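Local atomic coordinates of BPH (Thiobacillus denitrificans, PDB entry 5OVS), a protein that probably hydrolyses peptides or proteins inside a tetradecameric double ring, as a bacterial relative of the proteasome. Residues A59-S64 against N82-A87; K55-D60 against E90-Q95. One frame throughout, in Å; residues are numbered along the deposited sequence.

Contact 1 (A59-S64 against N82-A87)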
# COMPACT_ATOMS: atom_id res chain seq x y z
N ALA K 59 34.58 -19.67 10.43
CA ALA K 59 35.79 -20.50 10.38
C ALA K 59 36.73 -20.07 9.25
O ALA K 59 37.92 -19.89 9.46
CB ALA K 59 35.42 -21.96 10.23
N ASP K 60 36.17 -19.91 8.06
CA ASP K 60 36.88 -19.35 6.90
C ASP K 60 37.51 -18.01 7.27
O ASP K 60 38.73 -17.82 7.15
CB ASP K 60 35.89 -19.16 5.75
CG ASP K 60 36.56 -18.87 4.44
OD1 ASP K 60 36.98 -19.83 3.76
OD2 ASP K 60 36.63 -17.69 4.05
N TYR K 61 36.69 -17.10 7.76
CA TYR K 61 37.18 -15.77 8.13
C TYR K 61 38.35 -15.83 9.12
O TYR K 61 39.39 -15.22 8.89
CB TYR K 61 36.05 -14.92 8.70
CG TYR K 61 36.51 -13.55 9.11
CD1 TYR K 61 36.83 -12.59 8.15
CD2 TYR K 61 36.63 -13.20 10.46
CE1 TYR K 61 37.27 -11.32 8.52
CE2 TYR K 61 37.06 -11.95 10.84
CZ TYR K 61 37.38 -11.01 9.88
OH TYR K 61 37.80 -9.75 10.26
N PHE K 62 38.18 -16.58 10.20
CA PHE K 62 39.17 -16.60 11.28
C PHE K 62 40.42 -17.38 10.88
O PHE K 62 41.52 -17.05 11.34
CB PHE K 62 38.57 -17.13 12.59
CG PHE K 62 37.60 -16.17 13.25
CD1 PHE K 62 37.99 -14.87 13.57
CD2 PHE K 62 36.30 -16.57 13.55
CE1 PHE K 62 37.10 -13.99 14.18
CE2 PHE K 62 35.41 -15.69 14.15
CZ PHE K 62 35.81 -14.40 14.47
N ALA K 63 40.26 -18.38 10.02
CA ALA K 63 41.40 -19.09 9.43
C ALA K 63 42.23 -18.17 8.53
O ALA K 63 43.47 -18.29 8.49
CB ALA K 63 40.93 -20.31 8.65
N SER K 64 41.57 -17.26 7.82
CA SER K 64 42.27 -16.35 6.92
C SER K 64 43.10 -15.28 7.65
O SER K 64 44.07 -14.77 7.09
CB SER K 64 41.29 -15.70 5.93
OG SER K 64 40.39 -14.82 6.59
N ASN K 82 33.21 -5.88 15.09
CA ASN K 82 33.00 -4.72 14.23
C ASN K 82 33.75 -4.86 12.91
O ASN K 82 33.20 -4.55 11.87
CB ASN K 82 33.39 -3.42 14.92
CG ASN K 82 32.78 -2.21 14.24
OD1 ASN K 82 31.56 -2.03 14.26
ND2 ASN K 82 33.61 -1.39 13.63
N THR K 83 35.00 -5.32 12.96
CA THR K 83 35.78 -5.63 11.76
C THR K 83 35.14 -6.80 10.99
O THR K 83 34.97 -6.72 9.78
CB THR K 83 37.25 -5.97 12.12
OG1 THR K 83 37.88 -4.81 12.68
CG2 THR K 83 38.05 -6.42 10.91
N LEU K 84 34.77 -7.87 11.68
CA LEU K 84 34.07 -9.00 11.05
C LEU K 84 32.88 -8.53 10.24
O LEU K 84 32.69 -8.99 9.11
CB LEU K 84 33.59 -10.01 12.10
CG LEU K 84 32.56 -11.05 11.64
CD1 LEU K 84 33.15 -11.97 10.58
CD2 LEU K 84 32.09 -11.88 12.81
N HIS K 85 32.07 -7.63 10.80
CA HIS K 85 30.85 -7.19 10.13
C HIS K 85 31.13 -6.59 8.75
O HIS K 85 30.37 -6.80 7.79
CB HIS K 85 30.08 -6.19 10.98
CG HIS K 85 28.79 -5.77 10.36
ND1 HIS K 85 27.67 -6.57 10.37
CD2 HIS K 85 28.46 -4.66 9.67
CE1 HIS K 85 26.70 -5.96 9.72
NE2 HIS K 85 27.15 -4.79 9.29
N GLY K 86 32.23 -5.84 8.66
CA GLY K 86 32.68 -5.25 7.40
C GLY K 86 33.10 -6.31 6.40
O GLY K 86 32.92 -6.12 5.21
N ALA K 87 33.65 -7.41 6.89
CA ALA K 87 33.97 -8.55 6.04
C ALA K 87 32.72 -9.34 5.63
O ALA K 87 32.66 -9.85 4.52
CB ALA K 87 34.98 -9.46 6.72
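Tyr61 carries nearly all of this contact, reaching from helix 54-64 to helix 74-91, where Leu84 and Ala87 receive it. The tight part is around the body of the ring. Leu84 puts its CD1 methyl over one face as a CH-pi contact, 4.0 Å from the centroid of the Tyr61 ring and 21° off the normal; CD1 sits towards the rim, nearest Tyr61 CD2 at 3.7 Å. Ala87 meets the other long side of the ring, its CB approaching Tyr61 CE1 obliquely to 3.5 Å. Extending CG anti to the backbone N (chi1 179°) carries the Tyr61 ring toward helix 74-91. Within its own helix, Phe62 CE1 lies at the edge of the Tyr61 ring and in its plane.

The hydroxyl end is looser. Tyr61 OH comes to 3.4 Å from CG2 of Thr83, an exposed residue whose side chain crosses the tyrosine at about a right angle, and no hydrogen bond spans the two segments. Thr83 OG1 bonds back to Cys79 O instead.

The axes of segments 59-64 and 82-87 approach to 11.6 Å, their directions 113° apart, and the Tyr61 ring spans the distance. Two helices in succession, packed like this on one side of a beta sandwich, form one outer layer of the alpha-beta-beta-alpha fold of proteasome subunits.

Contact 2 (K55-D60 against E90-Q95); sequences KLILAD and EHYYLQ
Tyr92, arriving from the C-terminal end of helix 74-91, lays its ring against Ile57 and reaches Asp60, one turn further along helix 54-64. Tyr92 CB lies 3.9 Å from Ile57 CD1. The next atom, CG, touches Ile57 CG2 at 3.5 Å, and that methyl covers the ring as a CH-pi contact, 15° off the normal and 3.6 Å from the centroid of Tyr92. On the CD1 side the isoleucine's CG1 also leans in, 3.9 Å from Tyr92 CD1. His91 CB covers the opposite face, so the phenol is held between Ile57 and its own preceding residue.

Both helices belong to one outer helical layer of the Ntn-hydrolase sandwich seen in proteasome subunits, and here that layer also faces a neighbouring subunit: Phe78 of that chain packs on Ile57, and its Cys79 on Asp60.

Farther along the ring, CE1 of Tyr92 stands 3.5 Å from Asp60 OD2. At the tip, Tyr92 OH donates a hydrogen bond of 2.7 Å to Asp60 OD2, which accepts on its anti lone pair, the one turned from the other carboxylate oxygen. OD2 lies at the ring's edge, near its plane, although the carboxylate itself is turned 86° to the ring. Asp60 holds CG anti to its own N (chi1 -168°), which brings the carboxylate up to the hydroxyl. A phenylalanine in place of Tyr92 would probably leave Asp60 OD2 without this donor and the carboxylate freer to turn. On the same chain, Leu88 of helix 74-91 backs Ile57, and Tyr92 also packs on Tyr61.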
# COMPACT_ATOMS: atom_id res chain seq x y z
N LYS K 55 28.57 -20.49 10.49
CA LYS K 55 29.66 -21.27 11.07
C LYS K 55 30.77 -21.52 10.03
O LYS K 55 31.96 -21.56 10.37
CB LYS K 55 29.15 -22.57 11.70
CG LYS K 55 28.46 -23.54 10.75
CD LYS K 55 28.57 -24.96 11.26
CE LYS K 55 27.68 -25.92 10.50
NZ LYS K 55 26.28 -25.86 10.99
N LEU K 56 30.37 -21.65 8.77
CA LEU K 56 31.31 -21.84 7.66
C LEU K 56 31.98 -20.52 7.35
O LEU K 56 33.21 -20.44 7.19
CB LEU K 56 30.59 -22.36 6.43
CG LEU K 56 29.77 -23.62 6.70
CD1 LEU K 56 28.73 -23.85 5.62
CD2 LEU K 56 30.69 -24.83 6.86
N ILE K 57 31.18 -19.46 7.29
CA ILE K 57 31.73 -18.12 7.08
C ILE K 57 32.78 -17.83 8.15
O ILE K 57 33.91 -17.45 7.82
CB ILE K 57 30.64 -17.03 7.05
CG1 ILE K 57 29.78 -17.15 5.79
CG2 ILE K 57 31.27 -15.64 7.06
CD1 ILE K 57 28.53 -16.31 5.80
N LEU K 58 32.42 -18.04 9.42
CA LEU K 58 33.29 -17.61 10.54
C LEU K 58 34.61 -18.35 10.62
O LEU K 58 35.64 -17.72 10.84
CB LEU K 58 32.55 -17.68 11.87
CG LEU K 58 31.35 -16.75 12.12
CD1 LEU K 58 31.34 -16.31 13.58
CD2 LEU K 58 31.33 -15.51 11.23
N ALA K 59 34.58 -19.67 10.43
CA ALA K 59 35.79 -20.50 10.38
C ALA K 59 36.73 -20.07 9.25
O ALA K 59 37.92 -19.89 9.46
CB ALA K 59 35.42 -21.96 10.23
N ASP K 60 36.17 -19.91 8.06
CA ASP K 60 36.88 -19.35 6.90
C ASP K 60 37.51 -18.01 7.27
O ASP K 60 38.73 -17.82 7.15
CB ASP K 60 35.89 -19.16 5.75
CG ASP K 60 36.56 -18.87 4.44
OD1 ASP K 60 36.98 -19.83 3.76
OD2 ASP K 60 36.63 -17.69 4.05
N GLU K 90 31.36 -7.33 2.79
CA GLU K 90 32.26 -7.21 1.66
C GLU K 90 32.56 -8.52 0.94
O GLU K 90 32.63 -8.53 -0.28
CB GLU K 90 33.58 -6.56 2.08
CG GLU K 90 34.42 -6.11 0.89
CD GLU K 90 35.84 -5.76 1.27
OE1 GLU K 90 36.14 -5.71 2.49
OE2 GLU K 90 36.65 -5.53 0.35
N HIS K 91 32.77 -9.61 1.67
CA HIS K 91 33.19 -10.87 1.07
C HIS K 91 32.18 -12.00 1.13
O HIS K 91 32.31 -12.94 0.37
CB HIS K 91 34.49 -11.37 1.72
CG HIS K 91 35.57 -10.34 1.74
ND1 HIS K 91 36.29 -9.99 0.62
CD2 HIS K 91 36.06 -9.58 2.75
CE1 HIS K 91 37.17 -9.06 0.93
NE2 HIS K 91 37.06 -8.79 2.22
N TYR K 92 31.21 -11.94 2.03
CA TYR K 92 30.32 -13.09 2.27
C TYR K 92 28.83 -12.81 2.03
O TYR K 92 27.98 -13.62 2.39
CB TYR K 92 30.54 -13.65 3.69
CG TYR K 92 31.96 -14.08 4.00
CD1 TYR K 92 32.44 -15.32 3.61
CD2 TYR K 92 32.82 -13.24 4.71
CE1 TYR K 92 33.74 -15.71 3.90
CE2 TYR K 92 34.11 -13.63 5.02
CZ TYR K 92 34.57 -14.86 4.61
OH TYR K 92 35.85 -15.22 4.92
N TYR K 93 28.53 -11.68 1.40
CA TYR K 93 27.20 -11.41 0.85
C TYR K 93 26.09 -11.31 1.90
O TYR K 93 24.97 -11.78 1.69
CB TYR K 93 26.88 -12.43 -0.24
CG TYR K 93 28.00 -12.56 -1.25
CD1 TYR K 93 28.25 -11.53 -2.18
CD2 TYR K 93 28.83 -13.67 -1.27
CE1 TYR K 93 29.29 -11.62 -3.09
CE2 TYR K 93 29.88 -13.77 -2.18
CZ TYR K 93 30.10 -12.74 -3.09
OH TYR K 93 31.13 -12.83 -4.00
N LEU K 94 26.42 -10.67 3.02
CA LEU K 94 25.45 -10.35 4.06
C LEU K 94 24.50 -9.28 3.56
O LEU K 94 24.92 -8.39 2.83
CB LEU K 94 26.20 -9.82 5.28
CG LEU K 94 25.36 -9.57 6.53
CD1 LEU K 94 25.09 -10.90 7.23
CD2 LEU K 94 26.07 -8.62 7.47
N GLN K 95 23.23 -9.34 3.98
CA GLN K 95 22.26 -8.29 3.63
C GLN K 95 21.94 -7.33 4.78
O GLN K 95 21.71 -7.76 5.91
CB GLN K 95 20.98 -8.93 3.11
CG GLN K 95 21.22 -9.75 1.85
CD GLN K 95 20.02 -9.81 0.93
OE1 GLN K 95 18.93 -10.25 1.33
NE2 GLN K 95 20.20 -9.38 -0.30

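Overall arrangement
From the N terminus the chain passes strand 44-48 into helix 54-64, then through a connection into helix 74-91, before returning to the sheet at strand 111-115. Contact 1 closes the inner loop, with 17 residues between its segments; contact 2 closes the outer one, with 29. The first therefore nests inside the second, and Ala59 and Asp60 belong to both. Their centres are about 7 Å apart and they touch directly, Tyr92 CD2 lying 3.4 Å from Ala87 O. Together they join one continuous stretch of helix 54-64 to the later half of helix 74-91 and the residues after it. Leu58 and Leu84 also meet, and both reach Met109, just ahead of strand 111-115.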